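Local coordinates for metallo-beta-lactamase domain-containing protein (Enterococcus faecalis, PDB 2AZ4) that is of uncertain function but binds two zinc ions in a metallo-beta-lactamase fold and may act as an RNA-binding exonuclease, at residues I162-Y170 with D189-T200; A230-L240 with T373-G381. One frame throughout, in Å; residues are numbered along the deposited sequence.

Contact 1. Residues I162-Y170 with D189-T200. With ZN (zinc ion), chain C; ZN (zinc ion), chain D.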
loop_
_atom_site.group_PDB
_atom_site.type_symbol
_atom_site.label_atom_id
_atom_site.label_comp_id
_atom_site.label_asym_id
_atom_site.label_seq_id
_atom_site.Cartn_x
_atom_site.Cartn_y
_atom_site.Cartn_z
ATOM N N ILE A 162 7.643 9.604 -12.164
ATOM C CA ILE A 162 7.306 8.672 -11.087
ATOM C C ILE A 162 8.499 8.514 -10.148
ATOM O O ILE A 162 9.550 7.993 -10.509
ATOM C CB ILE A 162 6.759 7.327 -11.634
ATOM C CG1 ILE A 162 6.293 6.421 -10.498
ATOM C CG2 ILE A 162 7.773 6.647 -12.549
ATOM C CD1 ILE A 162 5.249 5.378 -10.940
ATOM N N VAL A 163 8.327 8.966 -8.926
ATOM C CA VAL A 163 9.471 9.171 -8.055
ATOM C C VAL A 163 9.289 8.269 -6.856
ATOM O O VAL A 163 8.241 8.335 -6.246
ATOM C CB VAL A 163 9.499 10.660 -7.573
ATOM C CG1 VAL A 163 10.636 10.896 -6.576
ATOM C CG2 VAL A 163 9.638 11.633 -8.789
ATOM N N PRO A 164 10.315 7.475 -6.487
ATOM C CA PRO A 164 10.230 6.566 -5.339
ATOM C C PRO A 164 10.130 7.330 -4.032
ATOM O O PRO A 164 10.783 8.384 -3.843
ATOM C CB PRO A 164 11.543 5.783 -5.402
ATOM C CG PRO A 164 12.504 6.743 -6.099
ATOM C CD PRO A 164 11.637 7.388 -7.145
ATOM N N VAL A 165 9.317 6.792 -3.144
ATOM C CA VAL A 165 9.063 7.398 -1.876
ATOM C C VAL A 165 9.081 6.293 -0.814
ATOM O O VAL A 165 8.762 5.153 -1.125
ATOM C CB VAL A 165 7.736 8.154 -2.021
ATOM C CG1 VAL A 165 6.592 7.536 -1.249
ATOM C CG2 VAL A 165 7.941 9.658 -1.941
ATOM N N ASP A 166 9.475 6.631 0.416
ATOM C CA ASP A 166 9.582 5.668 1.510
ATOM C C ASP A 166 8.155 5.384 2.039
ATOM O O ASP A 166 7.425 6.299 2.428
ATOM C CB ASP A 166 10.542 6.274 2.560
ATOM C CG ASP A 166 10.529 5.582 3.928
ATOM O OD1 ASP A 166 9.956 4.474 4.084
ATOM O OD2 ASP A 166 11.104 6.202 4.885
ATOM N N HIS A 167 7.745 4.120 1.976
ATOM C CA HIS A 167 6.431 3.676 2.490
ATOM C C HIS A 167 6.584 2.182 2.851
ATOM O O HIS A 167 7.564 1.551 2.471
ATOM C CB HIS A 167 5.331 3.950 1.437
ATOM C CG HIS A 167 3.931 3.652 1.901
ATOM N ND1 HIS A 167 3.434 4.069 3.116
ATOM C CD2 HIS A 167 2.909 3.010 1.283
ATOM C CE1 HIS A 167 2.183 3.658 3.248
ATOM N NE2 HIS A 167 1.833 3.026 2.144
ATOM N N ASP A 168 5.661 1.619 3.610
ATOM C CA ASP A 168 5.774 0.214 3.983
ATOM C C ASP A 168 5.370 -0.741 2.847
ATOM O O ASP A 168 5.462 -1.946 3.032
ATOM C CB ASP A 168 5.030 -0.100 5.302
ATOM C CG ASP A 168 3.550 0.200 5.231
ATOM O OD1 ASP A 168 3.159 0.914 4.302
ATOM O OD2 ASP A 168 2.756 -0.276 6.093
ATOM N N ALA A 169 4.890 -0.212 1.708
ATOM C CA ALA A 169 4.784 -1.000 0.476
ATOM C C ALA A 169 6.048 -0.732 -0.316
ATOM O O ALA A 169 6.338 0.430 -0.645
ATOM C CB ALA A 169 3.562 -0.605 -0.375
ATOM N N TYR A 170 6.805 -1.782 -0.601
ATOM C CA TYR A 170 7.980 -1.670 -1.466
ATOM C C TYR A 170 7.533 -1.239 -2.868
ATOM O O TYR A 170 6.475 -1.644 -3.331
ATOM C CB TYR A 170 8.754 -2.997 -1.513
ATOM C CG TYR A 170 10.114 -2.863 -2.171
ATOM C CD1 TYR A 170 11.141 -2.145 -1.548
ATOM C CD2 TYR A 170 10.369 -3.445 -3.414
ATOM C CE1 TYR A 170 12.397 -2.003 -2.154
ATOM C CE2 TYR A 170 11.631 -3.306 -4.038
ATOM C CZ TYR A 170 12.623 -2.590 -3.397
ATOM O OH TYR A 170 13.865 -2.452 -3.983
ATOM N N ASP A 189 1.198 7.648 -0.655
ATOM C CA ASP A 189 1.456 7.419 0.761
ATOM C C ASP A 189 2.951 7.439 1.000
ATOM O O ASP A 189 3.699 6.930 0.164
ATOM C CB ASP A 189 0.943 6.037 1.153
ATOM C CG ASP A 189 -0.546 5.963 1.253
ATOM O OD1 ASP A 189 -1.263 6.959 1.002
ATOM O OD2 ASP A 189 -1.022 4.878 1.605
ATOM N N LEU A 190 3.383 7.993 2.144
ATOM C CA LEU A 190 4.809 8.168 2.443
ATOM C C LEU A 190 5.173 8.481 3.895
ATOM O O LEU A 190 4.342 8.879 4.692
ATOM C CB LEU A 190 5.484 9.220 1.563
ATOM C CG LEU A 190 4.946 10.600 1.158
ATOM C CD1 LEU A 190 3.830 11.238 1.976
ATOM C CD2 LEU A 190 6.072 11.559 0.909
ATOM N N ARG A 191 6.450 8.323 4.206
ATOM C CA ARG A 191 6.946 8.501 5.581
ATOM C C ARG A 191 8.410 8.892 5.519
ATOM O O ARG A 191 9.008 8.895 4.438
ATOM C CB ARG A 191 6.768 7.198 6.388
ATOM C CG ARG A 191 7.546 6.011 5.792
ATOM C CD ARG A 191 7.422 4.748 6.642
ATOM N NE ARG A 191 7.984 3.580 5.966
ATOM C CZ ARG A 191 7.971 2.339 6.449
ATOM N NH1 ARG A 191 7.412 2.078 7.613
ATOM N NH2 ARG A 191 8.520 1.354 5.754
ATOM N N LEU A 192 8.987 9.194 6.680
ATOM C CA LEU A 192 10.393 9.560 6.790
ATOM C C LEU A 192 11.154 8.675 7.787
ATOM O O LEU A 192 12.310 8.979 8.139
ATOM C CB LEU A 192 10.502 11.034 7.230
ATOM C CG LEU A 192 10.394 12.106 6.126
ATOM C CD1 LEU A 192 10.373 13.509 6.723
ATOM C CD2 LEU A 192 11.568 11.966 5.149
ATOM N N HIS A 193 10.521 7.596 8.242
ATOM C CA HIS A 193 11.149 6.694 9.204
ATOM C C HIS A 193 11.276 5.232 8.711
ATOM O O HIS A 193 11.442 4.312 9.510
ATOM C CB HIS A 193 10.398 6.754 10.545
ATOM C CG HIS A 193 9.018 6.180 10.491
ATOM N ND1 HIS A 193 7.912 6.919 10.125
ATOM C CD2 HIS A 193 8.564 4.929 10.747
ATOM C CE1 HIS A 193 6.837 6.154 10.169
ATOM N NE2 HIS A 193 7.205 4.943 10.546
ATOM N N GLY A 194 11.191 5.016 7.404
ATOM C CA GLY A 194 11.229 3.653 6.842
ATOM C C GLY A 194 12.619 3.161 6.472
ATOM O O GLY A 194 13.621 3.597 7.049
ATOM N N HIS A 195 12.672 2.231 5.521
ATOM C CA HIS A 195 13.924 1.639 5.071
ATOM C C HIS A 195 14.763 2.641 4.293
ATOM O O HIS A 195 15.991 2.565 4.307
ATOM C CB HIS A 195 13.670 0.413 4.173
ATOM C CG HIS A 195 12.705 -0.578 4.762
ATOM N ND1 HIS A 195 13.057 -1.447 5.772
ATOM C CD2 HIS A 195 11.396 -0.817 4.491
ATOM C CE1 HIS A 195 12.009 -2.190 6.089
ATOM N NE2 HIS A 195 10.984 -1.818 5.334
ATOM N N ASN A 196 14.105 3.558 3.599
ATOM C CA ASN A 196 14.809 4.463 2.712
ATOM C C ASN A 196 14.336 5.902 2.895
ATOM O O ASN A 196 13.752 6.464 1.988
ATOM C CB ASN A 196 14.622 4.019 1.247
ATOM C CG ASN A 196 15.169 2.603 0.967
ATOM O OD1 ASN A 196 16.394 2.383 0.922
ATOM N ND2 ASN A 196 14.257 1.648 0.725
ATOM N N ARG A 197 14.581 6.488 4.067
ATOM C CA ARG A 197 14.122 7.862 4.339
ATOM C C ARG A 197 14.626 8.883 3.289
ATOM O O ARG A 197 13.942 9.865 2.951
ATOM C CB ARG A 197 14.456 8.262 5.787
ATOM C CG ARG A 197 15.455 9.387 6.001
ATOM C CD ARG A 197 15.683 9.637 7.496
ATOM N NE ARG A 197 15.891 11.058 7.781
ATOM C CZ ARG A 197 15.001 11.843 8.401
ATOM N NH1 ARG A 197 15.293 13.119 8.607
ATOM N NH2 ARG A 197 13.838 11.356 8.855
ATOM N N GLU A 198 15.796 8.605 2.728
ATOM C CA GLU A 198 16.418 9.478 1.741
ATOM C C GLU A 198 15.634 9.543 0.427
ATOM O O GLU A 198 15.729 10.541 -0.283
ATOM C CB GLU A 198 17.858 9.042 1.475
ATOM C CG GLU A 198 18.804 9.165 2.670
ATOM C CD GLU A 198 18.482 8.223 3.840
ATOM O OE1 GLU A 198 18.045 7.051 3.621
ATOM O OE2 GLU A 198 18.689 8.663 4.996
ATOM N N GLU A 199 14.853 8.509 0.100
ATOM C CA GLU A 199 13.997 8.604 -1.105
ATOM C C GLU A 199 12.903 9.635 -0.913
ATOM O O GLU A 199 12.577 10.350 -1.851
ATOM C CB GLU A 199 13.326 7.287 -1.488
ATOM C CG GLU A 199 14.217 6.132 -1.773
ATOM C CD GLU A 199 13.399 4.883 -2.121
ATOM O OE1 GLU A 199 12.308 4.682 -1.534
ATOM O OE2 GLU A 199 13.835 4.116 -2.992
ATOM N N THR A 200 12.326 9.694 0.287
ATOM C CA THR A 200 11.323 10.716 0.599
ATOM C C THR A 200 12.002 12.102 0.555
ATOM O O THR A 200 11.471 13.038 -0.051
ATOM C CB THR A 200 10.598 10.478 1.943
ATOM O OG1 THR A 200 9.793 9.289 1.856
ATOM C CG2 THR A 200 9.654 11.657 2.309
HETATM ZN ZN ZN C . -0.282 2.602 1.586
HETATM ZN ZN ZN D . -3.236 4.503 1.511
HETATM O O HOH W 1 12.919 9.682 -4.287
HETATM O O HOH W 2 -1.042 2.515 3.642
HETATM O O HOH W 3 -2.569 2.267 1.631
HETATM O O HOH W 4 -3.242 4.119 3.819
#
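Asp166 meets Arg191 in a salt bridge, OD1 to NE at 2.9 Å. The guanidinium nitrogen comes in from above the carboxylate plane, and the two flat groups are turned 55° apart. The other oxygen, OD2, receives Gly194 N at 2.8 Å on its syn lone pair. With CG anti to the backbone N (chi1 166°), the Asp166 carboxylate lies beside residues 191-194. The Asp166 backbone is gripped too: its O accepts from Arg191 N at 2.9 Å, while its N donates to Thr200 OG1 at 3.0 Å. That hydroxyl donates to Arg191 O.

The next residue, His167, belongs to the dinuclear zinc site of the metallo-beta-lactamase fold. Its NE2 binds one zinc at 2.2 Å, while its ND1 is hydrogen-bonded to Gly381 O. Asp189 OD2 bridges both ions; His92, His94, Asp96, His97 and His404 supply the other protein ligands, and waters, one of them shared, the rest. Asp189 CB lies over one face of the His167 ring in a CH-pi contact, 3.4 Å from its centroid; Asp168 OD1 lies over the opposite face.

Farther out, Val165 CG1 packs tightly on Leu190 CB. The extended Glu199 side chain brings its carboxylate against Pro164 CB.

Contact 2. Residues A230-L240 with T373-G381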
loop_
_atom_site.group_PDB
_atom_site.type_symbol
_atom_site.label_atom_id
_atom_site.label_comp_id
_atom_site.label_asym_id
_atom_site.label_seq_id
_atom_site.Cartn_x
_atom_site.Cartn_y
_atom_site.Cartn_z
ATOM N N ALA A 230 0.502 -4.637 25.104
ATOM C CA ALA A 230 1.027 -5.685 24.210
ATOM C C ALA A 230 2.013 -5.144 23.156
ATOM O O ALA A 230 2.716 -5.920 22.475
ATOM C CB ALA A 230 -0.133 -6.420 23.521
ATOM N N GLN A 231 2.050 -3.811 23.044
ATOM C CA GLN A 231 2.791 -3.092 22.010
ATOM C C GLN A 231 4.139 -2.514 22.479
ATOM O O GLN A 231 4.242 -1.867 23.524
ATOM C CB GLN A 231 1.901 -1.985 21.431
ATOM C CG GLN A 231 2.535 -1.172 20.318
ATOM C CD GLN A 231 1.514 -0.447 19.467
ATOM O OE1 GLN A 231 0.422 -0.100 19.932
ATOM N NE2 GLN A 231 1.862 -0.217 18.205
ATOM N N ILE A 232 5.175 -2.777 21.691
ATOM C CA ILE A 232 6.494 -2.149 21.847
ATOM C C ILE A 232 6.470 -0.835 21.066
ATOM O O ILE A 232 6.019 -0.807 19.927
ATOM C CB ILE A 232 7.595 -3.088 21.282
ATOM C CG1 ILE A 232 7.855 -4.224 22.271
ATOM C CG2 ILE A 232 8.883 -2.311 20.941
ATOM C CD1 ILE A 232 8.565 -5.433 21.694
ATOM N N ALA A 233 6.922 0.255 21.678
ATOM C CA ALA A 233 7.034 1.532 20.964
ATOM C C ALA A 233 8.249 1.495 20.024
ATOM O O ALA A 233 9.398 1.323 20.472
ATOM C CB ALA A 233 7.144 2.685 21.948
ATOM N N VAL A 234 7.984 1.626 18.728
ATOM C CA VAL A 234 8.978 1.459 17.665
ATOM C C VAL A 234 9.037 2.802 16.953
ATOM O O VAL A 234 7.997 3.419 16.762
ATOM C CB VAL A 234 8.552 0.320 16.670
ATOM C CG1 VAL A 234 9.334 0.373 15.361
ATOM C CG2 VAL A 234 8.703 -1.071 17.319
ATOM N N VAL A 235 10.236 3.248 16.585
ATOM C CA VAL A 235 10.437 4.576 15.981
ATOM C C VAL A 235 10.893 4.558 14.504
ATOM O O VAL A 235 10.972 5.603 13.874
ATOM C CB VAL A 235 11.453 5.455 16.801
ATOM C CG1 VAL A 235 11.021 5.606 18.259
ATOM C CG2 VAL A 235 12.870 4.904 16.699
ATOM N N SER A 236 11.212 3.378 13.975
ATOM C CA SER A 236 11.686 3.231 12.587
ATOM C C SER A 236 11.732 1.739 12.234
ATOM O O SER A 236 11.651 0.878 13.132
ATOM C CB SER A 236 13.090 3.848 12.427
ATOM O OG SER A 236 14.065 3.024 13.063
ATOM N N GLU A 237 11.836 1.435 10.939
ATOM C CA GLU A 237 11.996 0.049 10.480
ATOM C C GLU A 237 13.269 -0.613 11.056
ATOM O O GLU A 237 13.245 -1.772 11.498
ATOM C CB GLU A 237 12.004 -0.019 8.950
ATOM C CG GLU A 237 10.654 0.278 8.321
ATOM C CD GLU A 237 9.714 -0.931 8.236
ATOM O OE1 GLU A 237 10.094 -2.059 8.640
ATOM O OE2 GLU A 237 8.584 -0.745 7.732
ATOM N N GLU A 238 14.371 0.132 11.057
ATOM C CA GLU A 238 15.619 -0.323 11.676
ATOM C C GLU A 238 15.458 -0.643 13.162
ATOM O O GLU A 238 15.992 -1.643 13.639
ATOM C CB GLU A 238 16.739 0.714 11.490
ATOM C CG GLU A 238 18.128 0.282 12.049
ATOM C CD GLU A 238 18.670 -1.027 11.450
ATOM O OE1 GLU A 238 18.344 -1.341 10.275
ATOM O OE2 GLU A 238 19.435 -1.744 12.157
ATOM N N ASP A 239 14.749 0.231 13.881
ATOM C CA ASP A 239 14.424 0.032 15.283
ATOM C C ASP A 239 13.553 -1.227 15.454
ATOM O O ASP A 239 13.768 -2.012 16.377
ATOM C CB ASP A 239 13.709 1.272 15.834
ATOM C CG ASP A 239 13.540 1.239 17.354
ATOM O OD1 ASP A 239 14.485 0.857 18.064
ATOM O OD2 ASP A 239 12.456 1.599 17.856
ATOM N N LEU A 240 12.575 -1.419 14.565
ATOM C CA LEU A 240 11.745 -2.625 14.594
ATOM C C LEU A 240 12.596 -3.912 14.572
ATOM O O LEU A 240 12.376 -4.823 15.391
ATOM C CB LEU A 240 10.745 -2.618 13.430
ATOM C CG LEU A 240 9.668 -3.709 13.480
ATOM C CD1 LEU A 240 8.369 -3.158 12.963
ATOM C CD2 LEU A 240 10.094 -4.957 12.669
ATOM N N THR A 373 2.462 -15.964 24.196
ATOM C CA THR A 373 2.697 -14.528 24.351
ATOM C C THR A 373 2.573 -13.786 23.005
ATOM O O THR A 373 3.279 -14.098 22.042
ATOM C CB THR A 373 4.060 -14.233 24.979
ATOM O OG1 THR A 373 4.157 -14.896 26.250
ATOM C CG2 THR A 373 4.266 -12.720 25.160
ATOM N N PHE A 374 1.669 -12.819 22.952
ATOM C CA PHE A 374 1.440 -12.022 21.751
ATOM C C PHE A 374 2.180 -10.700 21.913
ATOM O O PHE A 374 2.042 -10.019 22.948
ATOM C CB PHE A 374 -0.048 -11.750 21.601
ATOM C CG PHE A 374 -0.398 -10.765 20.515
ATOM C CD1 PHE A 374 -0.669 -11.206 19.221
ATOM C CD2 PHE A 374 -0.491 -9.408 20.788
ATOM C CE1 PHE A 374 -1.013 -10.322 18.222
ATOM C CE2 PHE A 374 -0.849 -8.500 19.769
ATOM C CZ PHE A 374 -1.106 -8.972 18.492
ATOM N N VAL A 375 2.968 -10.349 20.898
ATOM C CA VAL A 375 3.703 -9.094 20.910
ATOM C C VAL A 375 3.403 -8.323 19.654
ATOM O O VAL A 375 3.641 -8.806 18.553
ATOM C CB VAL A 375 5.226 -9.307 21.095
ATOM C CG1 VAL A 375 5.976 -7.977 20.984
ATOM C CG2 VAL A 375 5.496 -9.917 22.454
ATOM N N ARG A 376 2.855 -7.128 19.835
ATOM C CA ARG A 376 2.635 -6.217 18.747
ATOM C C ARG A 376 3.923 -5.445 18.446
ATOM O O ARG A 376 4.421 -4.664 19.275
ATOM C CB ARG A 376 1.483 -5.272 19.064
ATOM C CG ARG A 376 0.994 -4.513 17.835
ATOM C CD ARG A 376 -0.227 -3.659 18.123
ATOM N NE ARG A 376 -0.471 -2.779 16.980
ATOM C CZ ARG A 376 -1.207 -3.116 15.924
ATOM N NH1 ARG A 376 -1.794 -4.310 15.875
ATOM N NH2 ARG A 376 -1.355 -2.259 14.915
ATOM N N LEU A 377 4.483 -5.690 17.264
ATOM C CA LEU A 377 5.704 -4.989 16.870
ATOM C C LEU A 377 5.414 -4.263 15.558
ATOM O O LEU A 377 5.700 -4.772 14.472
ATOM C CB LEU A 377 6.896 -5.968 16.767
ATOM C CG LEU A 377 8.314 -5.403 16.567
ATOM C CD1 LEU A 377 8.827 -4.684 17.836
ATOM C CD2 LEU A 377 9.263 -6.523 16.133
ATOM N N ALA A 378 4.802 -3.089 15.678
ATOM C CA ALA A 378 4.279 -2.369 14.525
ATOM C C ALA A 378 5.128 -1.155 14.176
ATOM O O ALA A 378 5.693 -0.510 15.049
ATOM C CB ALA A 378 2.816 -1.950 14.763
ATOM N N CYS A 379 5.202 -0.844 12.893
ATOM C CA CYS A 379 5.812 0.400 12.453
ATOM C C CYS A 379 4.985 0.933 11.285
ATOM O O CYS A 379 4.918 0.305 10.210
ATOM C CB CYS A 379 7.265 0.157 12.044
ATOM S SG CYS A 379 8.135 1.652 11.511
ATOM N N SER A 380 4.324 2.061 11.510
ATOM C CA SER A 380 3.452 2.649 10.507
ATOM C C SER A 380 4.156 2.907 9.181
ATOM O O SER A 380 5.294 3.364 9.136
ATOM C CB SER A 380 2.829 3.954 11.006
ATOM O OG SER A 380 1.947 4.455 10.011
ATOM N N GLY A 381 3.451 2.629 8.092
ATOM C CA GLY A 381 3.903 3.068 6.790
ATOM C C GLY A 381 3.745 4.571 6.530
ATOM O O GLY A 381 4.249 5.065 5.523
HETATM O O HOH W 5 4.733 -1.422 17.927
HETATM O O HOH W 6 0.158 0.069 16.094
#
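Ala230 opens the contact by giving its carbonyl O to Arg376 N at 2.9 Å, while its CB touches the edge of the Phe374 ring. Gln231 is bridged to Arg376: a second backbone bond, from Ile232 N to Arg376 O at 3.2 Å, completes the single parallel beta bridge about this arginine. The Gln231 and Arg376 side chains run side by side in the same direction, the amide CD at the guanidinium edge and the two planes 82° apart. Between the side chains water makes the polar link. Gln231 NE2 donates to one molecule at 2.7 Å that also accepts from Arg376 NH2, and to another that accepts from Ala378 N at 2.8 Å. Arg376 NH1 donates to Leu353 O.

Ile232 splits its branches, CD1 meeting Val375 CG1 at 3.7 Å and CG2 meeting Leu377 CD1. Val234 crosses Leu377 at about a right angle; with CG1 anti to its backbone N (chi1 164°), that methyl faces Cys379 CB while CG2 rests on Leu377 CD1 at 3.7 Å. Ser236 is the N-cap of the next helix, its OG accepting from Asp239 N, and Cys379 SG packs where Ser236 joins Glu237. One turn on, Leu240 fits between Leu377 and Cys379, its CG 3.8 Å from Leu377 CG and its CD1 3.6 Å from Cys379 CB.

The lone bridge lays residues 230-232 alongside the end of strand 373-376, an outermost strand of the six-stranded parallel sheet inserted between strands 212-216 and 399-403, where beta-CASP nucleases carry their extra domain. Strand 344-348 is the inner neighbour, with Ile346 against Leu377; helix 358-369 meets Phe374, and helix 237-249 brings His243 to both Ile232 and Leu377.

How the contacts relate
The two contacts adjoin where the zinc-binding fold meets the inserted parallel sheet. Contact 1 lies deeper, its centre about 11 Å from the chain centre against about 18 Å for contact 2, and more of its touching residues are buried. Its chemistry is that of ionic groups and metal ligands, whereas contact 2 relies on aliphatic packing, one beta bridge and water. They share no strand or helix, yet they are directly bonded to each other: Glu237 OE2 forms a salt bridge with Arg191 NH2, and Gly381 O probably accepts from His167 ND1. Residues 373-381 thereby supply a second-shell partner that probably helps orient a zinc ligand.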